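Local coordinates for genome polyprotein (Chicken sicinivirus JSY, PDB 6QWT) that probably copies the viral genome as the 3Dpol RNA-dependent RNA polymerase, released as the C-terminal piece of the genome polyprotein, at residues S227-L232 / L337-P342; S311-M316 / S325-L330. All blocks are in the same frame, centred on the assembly; numbering follows the deposited sequence.

Interaction 1: residues S227-L232 / L337-P342; sequences SEVWAL and LYATVP
The backbone N of Trp230 donates to Tyr338 O at 2.9 Å, with 171° at the hydrogen, and Tyr338 N returns a bond to Trp230 O at 3.0 Å. This hydrogen-bonded pair joins two central strands of the antiparallel palm sheet, in which strand 230-235 carries the start of motif A and strand 335-340 leaves the turn of motif C, as in other picornaviral polymerases. Beyond it the strands part, and two waters take the place of the next pair of direct bonds: one donates to Glu228 O (2.8 Å) and accepts from Thr340 N, while the other accepts from Glu228 N and donates to Thr340 O.

On one face of the sheet, chi1 of 80° places the Tyr338 CG between the backbone N and the carbonyl carbon and brings one ring face against Trp230 CB, which lies 3.6 Å from Tyr338 CE2 in a CH-pi contact offset toward the rim. The indole itself is slid aside, its five-membered ring inclined by 30° to the phenol with little overlap. Leu232 CD2 closes on the ring edge, 3.8 Å from Tyr338 CE2. The polar ends of both aromatic side chains reach the residues just before helix 346-356: Trp230 NE1 bonds Ser343 OG and Tyr338 OH bonds Ile344 O. Across the sheet, on its other face, Ala231 CB meets the CD2 branch of Leu337 at 3.7 Å. Where the strands begin to separate, the methyl CB of Ala339 rests 3.4 Å from Glu228 O.

Interaction 2: residues S311-M316 / S325-L330; sequences SLLSAM and SAWRIL
Leu312 starts the contact, reaching from the helix toward strand 327-332 with its CD1 branch 3.9 Å from Ile329 CG2 and its CB equally near Ile329 CD1. Leu313, next along the chain, makes the most intimate approach: its CD2 methyl stands over the six-membered ring of Trp327, 3.5 Å from the centroid and only 8° off the ring normal, a CH-pi contact. Chi1 of 57° in Trp327 turns the indole so that it presents this face to the helix. The CG of Leu313 also touches Ile329 CD1 at 4.0 Å. One turn after Leu312, Met316 brings its CE methyl obliquely to the same indole, 4.5 Å from Trp327 CG, while also lying near Ile329 CD1. That isoleucine tip is thus bordered by all three helical side chains.

No hydrogen bond crosses this apolar interface. Trp327 NE1 instead donates to Thr324 O, and Arg80 makes a cation-pi contact with the indole. Helix 298-316, which follows the motif B loop of the palm, packs against the outer strand 327-332 through one face of the sheet, with Leu313 also against helix 70-81, Leu312 on Tyr353 of helix 346-356, and Met316 on Thr340 of strand 335-340.

How the interactions relate
Both contacts are buried in the palm and share one antiparallel sheet, interaction 2 being nested in the chain loop that interaction 1 closes. Strands 327-332 and 335-340, the two arms of the motif C hairpin, join them directly: Leu337 N lies 2.8 Å from Leu330 O, and Arg328 N lies 2.9 Å from Ala339 O, both probable hydrogen bonds. Interaction 1 works within the sheet, through backbone bonds, bridging waters and an aromatic pair, and its far end opens toward the surface at Ser227 and Val341. Interaction 2 works between layers, packing helix 298-316 on a sheet face by apolar side chains alone. Tyr338 and Ile329, touching on that face, connect the two.

Interaction 1: residues S227-L232 / L337-P342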
# COMPACT_ATOMS: atom_id res chain seq x y z
N SER A 227 7.55 19.02 -18.34
CA SER A 227 6.36 19.30 -19.14
C SER A 227 5.42 18.10 -19.19
O SER A 227 4.21 18.27 -19.37
CB SER A 227 6.75 19.71 -20.55
OG SER A 227 7.45 18.66 -21.20
N GLU A 228 5.96 16.89 -19.04
CA GLU A 228 5.17 15.67 -19.10
C GLU A 228 5.37 14.87 -17.83
O GLU A 228 6.51 14.63 -17.40
CB GLU A 228 5.55 14.84 -20.33
CG GLU A 228 4.80 15.26 -21.59
CD GLU A 228 5.20 14.45 -22.81
OE1 GLU A 228 4.32 13.81 -23.41
OE2 GLU A 228 6.40 14.46 -23.16
N VAL A 229 4.26 14.46 -17.22
CA VAL A 229 4.25 13.61 -16.04
C VAL A 229 3.39 12.40 -16.35
O VAL A 229 2.30 12.54 -16.92
CB VAL A 229 3.73 14.35 -14.79
CG1 VAL A 229 3.80 13.47 -13.56
CG2 VAL A 229 4.52 15.64 -14.57
N TRP A 230 3.87 11.21 -16.00
CA TRP A 230 3.22 9.96 -16.36
C TRP A 230 2.77 9.20 -15.13
O TRP A 230 3.45 9.19 -14.10
CB TRP A 230 4.16 9.08 -17.19
CG TRP A 230 4.59 9.73 -18.47
CD1 TRP A 230 5.77 10.38 -18.70
CD2 TRP A 230 3.84 9.80 -19.69
NE1 TRP A 230 5.80 10.85 -19.99
CE2 TRP A 230 4.63 10.51 -20.62
CE3 TRP A 230 2.58 9.34 -20.08
CZ2 TRP A 230 4.20 10.76 -21.92
CZ3 TRP A 230 2.16 9.60 -21.37
CH2 TRP A 230 2.97 10.30 -22.28
N ALA A 231 1.60 8.56 -15.24
CA ALA A 231 1.09 7.66 -14.23
C ALA A 231 0.95 6.27 -14.82
O ALA A 231 0.54 6.12 -15.98
CB ALA A 231 -0.27 8.13 -13.69
N LEU A 232 1.32 5.25 -14.04
CA LEU A 232 1.08 3.88 -14.46
C LEU A 232 0.85 3.02 -13.23
O LEU A 232 1.16 3.41 -12.10
CB LEU A 232 2.24 3.32 -15.30
CG LEU A 232 3.65 3.29 -14.72
CD1 LEU A 232 3.86 2.10 -13.80
CD2 LEU A 232 4.66 3.27 -15.86
N LEU A 337 3.97 7.82 -10.02
CA LEU A 337 4.16 8.96 -10.90
C LEU A 337 5.64 9.08 -11.26
O LEU A 337 6.50 8.87 -10.40
CB LEU A 337 3.68 10.28 -10.26
CG LEU A 337 2.22 10.40 -9.83
CD1 LEU A 337 1.97 11.80 -9.26
CD2 LEU A 337 1.30 10.14 -11.01
N TYR A 338 5.94 9.43 -12.51
CA TYR A 338 7.33 9.67 -12.88
C TYR A 338 7.37 10.73 -13.97
O TYR A 338 6.39 10.96 -14.69
CB TYR A 338 8.03 8.38 -13.32
CG TYR A 338 7.75 7.92 -14.74
CD1 TYR A 338 8.49 8.42 -15.81
CD2 TYR A 338 6.78 6.96 -15.01
CE1 TYR A 338 8.25 8.00 -17.10
CE2 TYR A 338 6.54 6.54 -16.30
CZ TYR A 338 7.28 7.06 -17.34
OH TYR A 338 7.04 6.64 -18.63
N ALA A 339 8.54 11.36 -14.09
CA ALA A 339 8.79 12.36 -15.11
C ALA A 339 10.28 12.40 -15.37
O ALA A 339 11.08 12.34 -14.44
CB ALA A 339 8.27 13.74 -14.67
N THR A 340 10.65 12.49 -16.65
CA THR A 340 12.04 12.59 -17.06
C THR A 340 12.19 13.70 -18.10
O THR A 340 11.23 14.05 -18.80
CB THR A 340 12.57 11.28 -17.66
OG1 THR A 340 11.86 10.97 -18.86
CG2 THR A 340 12.41 10.13 -16.67
N VAL A 341 13.40 14.24 -18.19
CA VAL A 341 13.76 15.19 -19.25
C VAL A 341 14.99 14.65 -19.95
O VAL A 341 16.08 14.61 -19.35
CB VAL A 341 14.00 16.60 -18.69
CG1 VAL A 341 14.50 17.51 -19.80
CG2 VAL A 341 12.73 17.16 -18.07
N PRO A 342 14.90 14.22 -21.22
CA PRO A 342 13.68 14.19 -22.05
C PRO A 342 12.66 13.15 -21.58
O PRO A 342 13.00 12.22 -20.85
CB PRO A 342 14.22 13.83 -23.44
CG PRO A 342 15.48 13.08 -23.17
CD PRO A 342 16.08 13.74 -21.97
O HOH W 1 8.34 12.84 -18.41
O HOH W 2 8.99 16.10 -19.58

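Interaction 2: residues S311-M316 / S325-L330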
# COMPACT_ATOMS: atom_id res chain seq x y z
N SER A 311 13.15 -0.72 -9.99
CA SER A 311 12.70 -1.37 -11.22
C SER A 311 12.50 -0.35 -12.34
O SER A 311 12.96 -0.56 -13.47
CB SER A 311 11.41 -2.15 -10.95
OG SER A 311 11.60 -3.07 -9.90
N LEU A 312 11.82 0.76 -12.04
CA LEU A 312 11.62 1.81 -13.04
C LEU A 312 12.95 2.36 -13.54
O LEU A 312 13.14 2.53 -14.75
CB LEU A 312 10.76 2.93 -12.46
CG LEU A 312 9.30 2.62 -12.18
CD1 LEU A 312 8.72 3.61 -11.17
CD2 LEU A 312 8.48 2.62 -13.47
N LEU A 313 13.87 2.65 -12.62
CA LEU A 313 15.18 3.16 -13.01
C LEU A 313 15.92 2.17 -13.90
O LEU A 313 16.61 2.57 -14.85
CB LEU A 313 16.00 3.51 -11.77
CG LEU A 313 15.55 4.75 -10.99
CD1 LEU A 313 16.09 4.74 -9.57
CD2 LEU A 313 15.98 6.02 -11.70
N SER A 314 15.79 0.87 -13.62
CA SER A 314 16.46 -0.13 -14.46
C SER A 314 15.89 -0.14 -15.87
O SER A 314 16.58 -0.53 -16.82
CB SER A 314 16.36 -1.52 -13.82
OG SER A 314 15.10 -2.11 -14.05
N ALA A 315 14.63 0.28 -16.03
CA ALA A 315 14.03 0.41 -17.35
C ALA A 315 14.50 1.68 -18.05
O ALA A 315 14.82 1.65 -19.25
CB ALA A 315 12.51 0.40 -17.24
N MET A 316 14.54 2.79 -17.33
CA MET A 316 14.94 4.05 -17.94
C MET A 316 16.42 4.06 -18.28
O MET A 316 16.83 4.71 -19.25
CB MET A 316 14.57 5.21 -17.00
CG MET A 316 13.10 5.19 -16.56
SD MET A 316 12.61 6.48 -15.38
CE MET A 316 14.16 6.78 -14.57
N SER A 325 20.31 12.56 -14.33
CA SER A 325 20.14 13.61 -13.35
C SER A 325 18.82 14.36 -13.45
O SER A 325 18.52 15.16 -12.56
CB SER A 325 21.29 14.62 -13.45
OG SER A 325 22.51 14.06 -12.98
N ALA A 326 18.03 14.14 -14.51
CA ALA A 326 16.80 14.90 -14.73
C ALA A 326 15.62 13.94 -14.72
O ALA A 326 15.07 13.59 -15.77
CB ALA A 326 16.88 15.69 -16.04
N TRP A 327 15.23 13.51 -13.52
CA TRP A 327 14.11 12.60 -13.37
C TRP A 327 13.59 12.68 -11.94
O TRP A 327 14.32 13.05 -11.02
CB TRP A 327 14.51 11.16 -13.71
CG TRP A 327 15.66 10.65 -12.90
CD1 TRP A 327 16.99 10.73 -13.22
CD2 TRP A 327 15.59 9.99 -11.63
NE1 TRP A 327 17.75 10.16 -12.22
CE2 TRP A 327 16.91 9.69 -11.24
CE3 TRP A 327 14.54 9.61 -10.79
CZ2 TRP A 327 17.21 9.04 -10.04
CZ3 TRP A 327 14.84 8.96 -9.60
CH2 TRP A 327 16.16 8.69 -9.24
N ARG A 328 12.31 12.33 -11.77
CA ARG A 328 11.71 12.23 -10.45
C ARG A 328 10.68 11.12 -10.46
O ARG A 328 9.89 11.01 -11.40
CB ARG A 328 11.07 13.55 -10.01
CG ARG A 328 10.20 13.42 -8.77
CD ARG A 328 9.73 14.78 -8.27
NE ARG A 328 10.84 15.62 -7.83
CZ ARG A 328 11.42 15.52 -6.64
NH1 ARG A 328 10.99 14.62 -5.76
NH2 ARG A 328 12.43 16.32 -6.32
N ILE A 329 10.69 10.30 -9.41
CA ILE A 329 9.74 9.20 -9.25
C ILE A 329 9.02 9.38 -7.92
O ILE A 329 9.62 9.83 -6.93
CB ILE A 329 10.45 7.83 -9.32
CG1 ILE A 329 11.01 7.60 -10.73
CG2 ILE A 329 9.50 6.70 -8.94
CD1 ILE A 329 11.87 6.34 -10.86
N LEU A 330 7.72 9.07 -7.90
CA LEU A 330 6.94 9.07 -6.66
C LEU A 330 6.06 7.83 -6.66
O LEU A 330 5.24 7.65 -7.56
CB LEU A 330 6.09 10.33 -6.53
CG LEU A 330 5.40 10.54 -5.18
CD1 LEU A 330 6.42 10.79 -4.07
CD2 LEU A 330 4.42 11.69 -5.27